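PDB 4JJO: cellulose binding protein, which probably binds cell-wall polysaccharides and loosens the plant cell wall, being the expansin portion of a longer, multidomain protein thought to hydrolyse cellulose. Local coordinates for residues Phe51-Gly56 against Val100-Pro105; Asp31-Ala36 against Gly59-Gln64; Thr109-Val114 against Gln126-Gly131. All coordinates share one frame; numbering follows the deposited sequence.

Contact 1 of 3, residues Phe51-Gly56 against Val100-Pro105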
loop_
_atom_site.group_PDB
_atom_site.type_symbol
_atom_site.label_atom_id
_atom_site.label_comp_id
_atom_site.label_asym_id
_atom_site.label_seq_id
_atom_site.Cartn_x
_atom_site.Cartn_y
_atom_site.Cartn_z
ATOM N N PHE A 51 -2.679 5.179 4.752
ATOM C CA PHE A 51 -3.026 6.557 4.447
ATOM C C PHE A 51 -2.584 7.492 5.560
ATOM O O PHE A 51 -2.647 7.146 6.739
ATOM C CB PHE A 51 -4.535 6.682 4.231
ATOM C CG PHE A 51 -5.018 6.050 2.956
ATOM C CD1 PHE A 51 -5.312 6.827 1.850
ATOM C CD2 PHE A 51 -5.167 4.679 2.860
ATOM C CE1 PHE A 51 -5.752 6.250 0.674
ATOM C CE2 PHE A 51 -5.606 4.094 1.687
ATOM C CZ PHE A 51 -5.899 4.881 0.592
ATOM N N LEU A 52 -2.123 8.676 5.168
ATOM C CA LEU A 52 -1.773 9.724 6.113
ATOM C C LEU A 52 -2.758 10.872 5.978
ATOM O O LEU A 52 -3.103 11.264 4.864
ATOM C CB LEU A 52 -0.369 10.265 5.829
ATOM C CG LEU A 52 0.782 9.268 5.702
ATOM C CD1 LEU A 52 2.072 10.010 5.366
ATOM C CD2 LEU A 52 0.939 8.464 6.971
ATOM N N ASP A 53 -3.215 11.407 7.106
ATOM C CA ASP A 53 -3.907 12.689 7.098
ATOM C C ASP A 53 -2.892 13.770 7.423
ATOM O O ASP A 53 -2.392 13.847 8.545
ATOM C CB ASP A 53 -5.066 12.717 8.098
ATOM C CG ASP A 53 -6.347 12.170 7.511
ATOM O OD1 ASP A 53 -6.425 12.061 6.270
ATOM O OD2 ASP A 53 -7.277 11.855 8.282
ATOM N N VAL A 54 -2.588 14.593 6.426
ATOM C CA VAL A 54 -1.541 15.599 6.538
ATOM C C VAL A 54 -2.149 16.982 6.715
ATOM O O VAL A 54 -2.946 17.424 5.889
ATOM C CB VAL A 54 -0.657 15.611 5.279
ATOM C CG1 VAL A 54 0.486 16.593 5.442
ATOM C CG2 VAL A 54 -0.125 14.216 4.992
ATOM N N THR A 55 -1.766 17.659 7.794
ATOM C CA THR A 55 -2.234 19.012 8.055
ATOM C C THR A 55 -1.150 20.022 7.701
ATOM O O THR A 55 -0.032 19.963 8.213
ATOM C CB THR A 55 -2.631 19.200 9.528
ATOM O OG1 THR A 55 -3.713 18.317 9.849
ATOM C CG2 THR A 55 -3.061 20.636 9.785
ATOM N N GLY A 56 -1.492 20.946 6.813
ATOM C CA GLY A 56 -0.588 22.013 6.435
ATOM C C GLY A 56 -1.268 23.359 6.567
ATOM O O GLY A 56 -2.350 23.458 7.144
ATOM N N VAL A 100 -0.674 12.208 10.784
ATOM C CA VAL A 100 -0.961 10.963 11.476
ATOM C C VAL A 100 -1.264 9.893 10.445
ATOM O O VAL A 100 -1.709 10.195 9.338
ATOM C CB VAL A 100 -2.193 11.089 12.394
ATOM C CG1 VAL A 100 -1.899 11.997 13.572
ATOM C CG2 VAL A 100 -3.394 11.592 11.603
ATOM N N THR A 101 -1.016 8.641 10.809
ATOM C CA THR A 101 -1.481 7.519 10.012
ATOM C C THR A 101 -2.944 7.264 10.341
ATOM O O THR A 101 -3.328 7.205 11.510
ATOM C CB THR A 101 -0.663 6.249 10.286
ATOM O OG1 THR A 101 0.674 6.426 9.804
ATOM C CG2 THR A 101 -1.287 5.050 9.591
ATOM N N VAL A 102 -3.759 7.119 9.304
ATOM C CA VAL A 102 -5.186 6.907 9.475
ATOM C C VAL A 102 -5.471 5.466 9.866
ATOM O O VAL A 102 -4.980 4.533 9.232
ATOM C CB VAL A 102 -5.955 7.216 8.176
ATOM C CG1 VAL A 102 -7.439 6.942 8.360
ATOM C CG2 VAL A 102 -5.718 8.654 7.740
ATOM N N ARG A 103 -6.265 5.287 10.916
ATOM C CA ARG A 103 -6.714 3.954 11.297
ATOM C C ARG A 103 -8.016 3.626 10.579
ATOM O O ARG A 103 -8.934 4.446 10.540
ATOM C CB ARG A 103 -6.914 3.857 12.809
ATOM C CG ARG A 103 -7.111 2.432 13.299
ATOM C CD ARG A 103 -7.055 2.332 14.814
ATOM N NE ARG A 103 -7.309 0.966 15.264
ATOM C CZ ARG A 103 -7.020 0.504 16.477
ATOM N NH1 ARG A 103 -6.451 1.289 17.382
ATOM N NH2 ARG A 103 -7.297 -0.756 16.782
ATOM N N ASP A 104 -8.077 2.424 10.010
ATOM C CA ASP A 104 -9.259 1.941 9.299
ATOM C C ASP A 104 -9.860 2.996 8.380
ATOM O O ASP A 104 -11.021 3.374 8.545
ATOM C CB ASP A 104 -10.324 1.458 10.289
ATOM C CG ASP A 104 -9.855 0.285 11.114
ATOM O OD1 ASP A 104 -8.743 -0.214 10.842
ATOM O OD2 ASP A 104 -10.594 -0.148 12.024
ATOM N N PRO A 105 -9.071 3.474 7.406
ATOM C CA PRO A 105 -9.550 4.439 6.411
ATOM C C PRO A 105 -10.640 3.852 5.523
ATOM O O PRO A 105 -10.569 2.675 5.157
ATOM C CB PRO A 105 -8.300 4.720 5.570
ATOM C CG PRO A 105 -7.467 3.501 5.724
ATOM C CD PRO A 105 -7.677 3.077 7.145
HETATM O O HOH W 1 -3.911 3.780 6.973
#
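Two flat groups of strand 51-56, the F51 ring and the D53 carboxylate, pack on P105 and V102. CD2 of the F51 ring comes 3.9 Å from P105 CG at a slant, whereas the D53 carboxylate has a V102 methyl over one face. That methyl, CG2, lies 3.6 Å from D53 CG, as close to OD2 and slightly farther from OD1. With its CG1 anti to the backbone N (chi1 178°), V102 has CG2 beside that nitrogen, on the D53 side. On the other side of the sheet, L52 CD2 comes within 3.5 Å of T101 OG1.

L52 with T101 and D53 with V100 are antiparallel pairs, joining strands 51-56 and 95-101 of the N-terminal domain, a double-psi beta barrel by family. D53 and V100 exchange two backbone bonds, of which V100 N to D53 O is the longer. V102 N adds an almost straight bond (177°) to F51 O at 2.8 Å. A water accepts from F51 N and donates to V102 O at 2.6 Å.

R62 of the adjoining strand ties D53 OD1 in a salt bridge. This would favour the ionised carboxylate, whereas the apolar V102 methyl lends it no polar support.

Contact 2 of 3, residues Asp31-Ala36 against Gly59-Gln64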
loop_
_atom_site.group_PDB
_atom_site.type_symbol
_atom_site.label_atom_id
_atom_site.label_comp_id
_atom_site.label_asym_id
_atom_site.label_seq_id
_atom_site.Cartn_x
_atom_site.Cartn_y
_atom_site.Cartn_z
ATOM N N ASP A 31 -7.228 10.519 -7.660
ATOM C CA ASP A 31 -7.274 11.843 -7.049
ATOM C C ASP A 31 -5.882 12.466 -6.960
ATOM O O ASP A 31 -5.736 13.614 -6.542
ATOM C CB ASP A 31 -7.909 11.787 -5.656
ATOM C CG ASP A 31 -7.119 10.927 -4.683
ATOM O OD1 ASP A 31 -5.995 10.504 -5.029
ATOM O OD2 ASP A 31 -7.619 10.679 -3.565
ATOM N N ARG A 32 -4.864 11.699 -7.341
ATOM C CA ARG A 32 -3.490 12.192 -7.360
ATOM C C ARG A 32 -3.001 12.567 -5.967
ATOM O O ARG A 32 -2.081 13.372 -5.820
ATOM C CB ARG A 32 -3.358 13.394 -8.297
ATOM C CG ARG A 32 -3.633 13.062 -9.747
ATOM C CD ARG A 32 -2.858 11.827 -10.134
ATOM N NE ARG A 32 -2.861 11.569 -11.570
ATOM C CZ ARG A 32 -3.229 10.418 -12.130
ATOM N NH1 ARG A 32 -3.636 9.399 -11.389
ATOM N NH2 ARG A 32 -3.193 10.283 -13.446
ATOM N N MET A 33 -3.613 11.974 -4.950
ATOM C CA MET A 33 -3.234 12.243 -3.569
ATOM C C MET A 33 -2.400 11.085 -3.040
ATOM O O MET A 33 -2.931 10.067 -2.594
ATOM C CB MET A 33 -4.473 12.447 -2.702
ATOM C CG MET A 33 -5.325 13.640 -3.115
ATOM S SD MET A 33 -4.448 15.212 -2.978
ATOM C CE MET A 33 -5.647 16.337 -3.683
ATOM N N TYR A 34 -1.085 11.249 -3.109
ATOM C CA TYR A 34 -0.161 10.212 -2.673
ATOM C C TYR A 34 1.087 10.844 -2.084
ATOM O O TYR A 34 1.249 12.064 -2.126
ATOM C CB TYR A 34 0.207 9.292 -3.837
ATOM C CG TYR A 34 0.800 10.002 -5.034
ATOM C CD1 TYR A 34 2.168 10.198 -5.140
ATOM C CD2 TYR A 34 -0.010 10.459 -6.065
ATOM C CE1 TYR A 34 2.713 10.841 -6.236
ATOM C CE2 TYR A 34 0.525 11.099 -7.163
ATOM C CZ TYR A 34 1.885 11.285 -7.244
ATOM O OH TYR A 34 2.420 11.926 -8.339
ATOM N N VAL A 35 1.971 10.015 -1.543
ATOM C CA VAL A 35 3.135 10.519 -0.828
ATOM C C VAL A 35 4.258 9.495 -0.804
ATOM O O VAL A 35 4.014 8.287 -0.804
ATOM C CB VAL A 35 2.761 10.882 0.623
ATOM C CG1 VAL A 35 2.295 9.644 1.375
ATOM C CG2 VAL A 35 3.930 11.543 1.336
ATOM N N ALA A 36 5.492 9.993 -0.801
ATOM C CA ALA A 36 6.664 9.166 -0.576
ATOM C C ALA A 36 7.171 9.445 0.830
ATOM O O ALA A 36 7.303 10.601 1.233
ATOM C CB ALA A 36 7.737 9.477 -1.594
ATOM N N GLY A 59 -5.048 23.592 5.270
ATOM C CA GLY A 59 -5.996 22.622 5.786
ATOM C C GLY A 59 -5.407 21.232 5.885
ATOM O O GLY A 59 -4.224 21.064 6.174
ATOM N N THR A 60 -6.242 20.230 5.635
ATOM C CA THR A 60 -5.834 18.839 5.782
ATOM C C THR A 60 -6.239 18.013 4.570
ATOM O O THR A 60 -7.362 18.122 4.080
ATOM C CB THR A 60 -6.461 18.209 7.036
ATOM O OG1 THR A 60 -6.058 18.947 8.196
ATOM C CG2 THR A 60 -6.026 16.759 7.186
ATOM N N VAL A 61 -5.313 17.188 4.093
ATOM C CA VAL A 61 -5.581 16.295 2.973
ATOM C C VAL A 61 -5.144 14.876 3.317
ATOM O O VAL A 61 -4.205 14.673 4.086
ATOM C CB VAL A 61 -4.851 16.755 1.698
ATOM C CG1 VAL A 61 -3.346 16.591 1.853
ATOM C CG2 VAL A 61 -5.352 15.982 0.489
ATOM N N ARG A 62 -5.837 13.898 2.746
ATOM C CA ARG A 62 -5.501 12.498 2.951
ATOM C C ARG A 62 -4.714 11.980 1.756
ATOM O O ARG A 62 -5.113 12.185 0.610
ATOM C CB ARG A 62 -6.772 11.675 3.144
ATOM C CG ARG A 62 -6.532 10.187 3.339
ATOM C CD ARG A 62 -7.774 9.499 3.886
ATOM N NE ARG A 62 -8.091 9.966 5.232
ATOM C CZ ARG A 62 -9.048 9.460 6.001
ATOM N NH1 ARG A 62 -9.799 8.457 5.571
ATOM N NH2 ARG A 62 -9.250 9.962 7.211
ATOM N N VAL A 63 -3.591 11.322 2.027
ATOM C CA VAL A 63 -2.741 10.799 0.965
ATOM C C VAL A 63 -2.430 9.318 1.165
ATOM O O VAL A 63 -2.288 8.845 2.294
ATOM C CB VAL A 63 -1.411 11.583 0.864
ATOM C CG1 VAL A 63 -1.659 12.998 0.369
ATOM C CG2 VAL A 63 -0.687 11.595 2.203
ATOM N N GLN A 64 -2.335 8.591 0.057
ATOM C CA GLN A 64 -1.963 7.184 0.087
ATOM C C GLN A 64 -0.444 7.053 0.057
ATOM O O GLN A 64 0.223 7.660 -0.781
ATOM C CB GLN A 64 -2.566 6.444 -1.111
ATOM C CG GLN A 64 -2.147 4.982 -1.210
ATOM C CD GLN A 64 -2.788 4.235 -2.375
ATOM O OE1 GLN A 64 -2.685 3.012 -2.465
ATOM N NE2 GLN A 64 -3.447 4.963 -3.272
#
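M33 and V35 meet the strand 59-64 through its valines. M33 SD touches V61 CG2 at 3.7 Å; the thioether gets there because its chain bends at CB-CG (chi2 -62°), while CB of the same side chain lies 3.4 Å from R62 O. Two residues on, V35 CG1 meets V63 CG2 at 3.7 Å, the two valines crossing at about a right angle.

Beneath these side chains is a short parallel pairing centred on Y34 and Q64. Q64 N gives a straight bond (176°) of 3.1 Å to M33 O, approaching from above the carbonyl plane, and V35 N donates weakly to Q64 O. The same Q64 O also receives a CA-H contact from Y34.

M33 is positioned in turn by an Asx turn: its N donates to D31 OD1 at 2.8 Å, from above the carboxylate plane. Farther out, Y34 OH bonds to L12 N.

Helix 81-87 packs on this apolar patch, with A83 against M33 and V63 and L87 against V61. Strand 34-38 lies between strands 59-69 and 76-80, and strand 51-56 flanks 59-69 in turn, within what the family identifies as a double-psi beta barrel.

Contact 3 of 3, residues Thr109-Val114 against Gln126-Gly131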
loop_
_atom_site.group_PDB
_atom_site.type_symbol
_atom_site.label_atom_id
_atom_site.label_comp_id
_atom_site.label_asym_id
_atom_site.label_seq_id
_atom_site.Cartn_x
_atom_site.Cartn_y
_atom_site.Cartn_z
ATOM N N THR A 109 -13.190 -2.776 -1.123
ATOM C CA THR A 109 -12.960 -4.098 -0.561
ATOM C C THR A 109 -11.550 -4.561 -0.893
ATOM O O THR A 109 -10.888 -4.000 -1.767
ATOM C CB THR A 109 -13.958 -5.122 -1.117
ATOM O OG1 THR A 109 -13.795 -5.227 -2.538
ATOM C CG2 THR A 109 -15.388 -4.707 -0.791
ATOM N N VAL A 110 -11.097 -5.589 -0.188
ATOM C CA VAL A 110 -9.776 -6.151 -0.407
ATOM C C VAL A 110 -9.672 -6.742 -1.808
ATOM O O VAL A 110 -10.620 -7.342 -2.312
ATOM C CB VAL A 110 -9.473 -7.249 0.632
ATOM C CG1 VAL A 110 -8.177 -7.973 0.295
ATOM C CG2 VAL A 110 -9.408 -6.648 2.027
ATOM N N ALA A 111 -8.521 -6.546 -2.440
ATOM C CA ALA A 111 -8.240 -7.169 -3.727
ATOM C C ALA A 111 -6.851 -7.782 -3.706
ATOM O O ALA A 111 -6.004 -7.400 -2.901
ATOM C CB ALA A 111 -8.360 -6.156 -4.854
ATOM N N ILE A 112 -6.631 -8.740 -4.596
ATOM C CA ILE A 112 -5.340 -9.397 -4.721
ATOM C C ILE A 112 -4.885 -9.324 -6.167
ATOM O O ILE A 112 -5.652 -9.647 -7.075
ATOM C CB ILE A 112 -5.425 -10.881 -4.322
ATOM C CG1 ILE A 112 -5.850 -11.032 -2.860
ATOM C CG2 ILE A 112 -4.097 -11.587 -4.572
ATOM C CD1 ILE A 112 -4.948 -10.340 -1.876
ATOM N N ARG A 113 -3.647 -8.890 -6.383
ATOM C CA ARG A 113 -3.051 -8.962 -7.709
ATOM C C ARG A 113 -1.864 -9.908 -7.689
ATOM O O ARG A 113 -0.888 -9.690 -6.969
ATOM C CB ARG A 113 -2.608 -7.585 -8.211
ATOM C CG ARG A 113 -1.914 -7.654 -9.566
ATOM C CD ARG A 113 -1.717 -6.294 -10.216
ATOM N NE ARG A 113 -0.847 -5.419 -9.436
ATOM C CZ ARG A 113 -0.112 -4.436 -9.948
ATOM N NH1 ARG A 113 -0.126 -4.190 -11.251
ATOM N NH2 ARG A 113 0.647 -3.695 -9.153
ATOM N N VAL A 114 -1.960 -10.971 -8.476
ATOM C CA VAL A 114 -0.839 -11.875 -8.655
ATOM C C VAL A 114 0.185 -11.177 -9.538
ATOM O O VAL A 114 -0.171 -10.585 -10.556
ATOM C CB VAL A 114 -1.272 -13.194 -9.314
ATOM C CG1 VAL A 114 -0.071 -14.093 -9.527
ATOM C CG2 VAL A 114 -2.318 -13.895 -8.462
ATOM N N GLN A 126 0.100 -9.174 -4.284
ATOM C CA GLN A 126 -0.038 -7.839 -3.736
ATOM C C GLN A 126 -1.433 -7.688 -3.152
ATOM O O GLN A 126 -2.426 -8.011 -3.807
ATOM C CB GLN A 126 0.191 -6.804 -4.831
ATOM C CG GLN A 126 -0.076 -5.378 -4.400
ATOM C CD GLN A 126 0.262 -4.387 -5.485
ATOM O OE1 GLN A 126 -0.253 -4.476 -6.600
ATOM N NE2 GLN A 126 1.150 -3.447 -5.174
ATOM N N VAL A 127 -1.506 -7.212 -1.914
ATOM C CA VAL A 127 -2.785 -7.013 -1.254
ATOM C C VAL A 127 -3.175 -5.547 -1.320
ATOM O O VAL A 127 -2.439 -4.672 -0.859
ATOM C CB VAL A 127 -2.743 -7.458 0.213
ATOM C CG1 VAL A 127 -4.112 -7.293 0.850
ATOM C CG2 VAL A 127 -2.277 -8.901 0.313
ATOM N N LEU A 128 -4.342 -5.289 -1.896
ATOM C CA LEU A 128 -4.820 -3.933 -2.089
ATOM C C LEU A 128 -5.980 -3.634 -1.149
ATOM O O LEU A 128 -6.844 -4.482 -0.926
ATOM C CB LEU A 128 -5.258 -3.749 -3.542
ATOM C CG LEU A 128 -4.159 -4.055 -4.564
ATOM C CD1 LEU A 128 -4.748 -4.362 -5.931
ATOM C CD2 LEU A 128 -3.184 -2.896 -4.646
ATOM N N ASN A 129 -5.977 -2.431 -0.587
ATOM C CA ASN A 129 -7.112 -1.926 0.178
ATOM C C ASN A 129 -7.311 -2.576 1.550
ATOM O O ASN A 129 -8.425 -2.602 2.076
ATOM C CB ASN A 129 -8.385 -2.062 -0.656
ATOM C CG ASN A 129 -8.230 -1.475 -2.044
ATOM O OD1 ASN A 129 -7.647 -0.404 -2.218
ATOM N ND2 ASN A 129 -8.737 -2.181 -3.044
ATOM N N ALA A 130 -6.235 -3.093 2.130
ATOM C CA ALA A 130 -6.285 -3.559 3.511
ATOM C C ALA A 130 -6.530 -2.376 4.448
ATOM O O ALA A 130 -7.117 -2.531 5.518
ATOM C CB ALA A 130 -4.998 -4.274 3.883
ATOM N N GLY A 131 -6.067 -1.197 4.041
ATOM C CA GLY A 131 -6.295 0.027 4.789
ATOM C C GLY A 131 -5.215 0.306 5.822
ATOM O O GLY A 131 -4.753 1.439 5.961
#
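R113 and Q126 run side by side and join at their polar ends, in the first group of contacts, the hydrogen bonds made by side chains. Q126 OE1 is gripped by two nitrogens at the edge of the guanidinium, NE of R113 at 3.0 Å and NH2 of R113 at 2.8 Å. The amide and guanidinium planes are only 10° apart, which lets one oxygen lie near the plane of both donors. R113 starts out extended and then turns at chi3 (63°), presenting this edge to the glutamine. Beyond the pair, R113 NH1 bonds to I18 O and Q126 NE2 to S24 O, so the two residues also reach across to the N-terminal domain. At the other end, N129 ND2 donates to T109 O at 3.1 Å.

Backbone bonds form the second group. A111 and L128 exchange two, A111 N to L128 O and L128 N to A111 O, the latter at 2.9 Å and nearly straight. R113 and Q126 exchange another two. I112 and V127 form the non-hydrogen-bonded pair between them; the I112 CA-H makes a contact to Q126 O.

Apolar contacts are divided between the two sides of the sheet. I112 CD1 lies 3.7 Å from V127 CG2, both side chains pointing the same way, and V110 CG1 meets V127 CG1 obliquely, at 4.2 Å. On the side of R113 and Q126, A111 CB meets L128 CB at 4.1 Å.

N129 leaves the strand with left-handed backbone angles, as the chain turns away. Together the two strands form an antiparallel beta hairpin in the expansin C-terminal domain, an immunoglobulin-like beta sandwich in this family; I112 and V110 touch L181 of strand 178-184, consistent with facing the sandwich interior.

Following the chain, residues 31-36 open contact 2, and residues 51-56 open contact 1 before 59-64 has closed the first loop. Contact 1 closes after contact 2, at 100-105, so the two loops cross. They are tied where strands 51-56 and 59-69 are neighbours: V54 N probably bonds to V61 O, and F51 packs on Q64, both contacts building one sheet of the N-terminal domain. Contact 3, in series with both, belongs to the C-terminal domain: 109-114 pairs with 126-131 across a short intervening segment, a local hairpin. Its centre is about 19 Å from the other centres. P105 CG against G131 O brings contacts 1 and 3 together, whereas contact 2 does not touch contact 3.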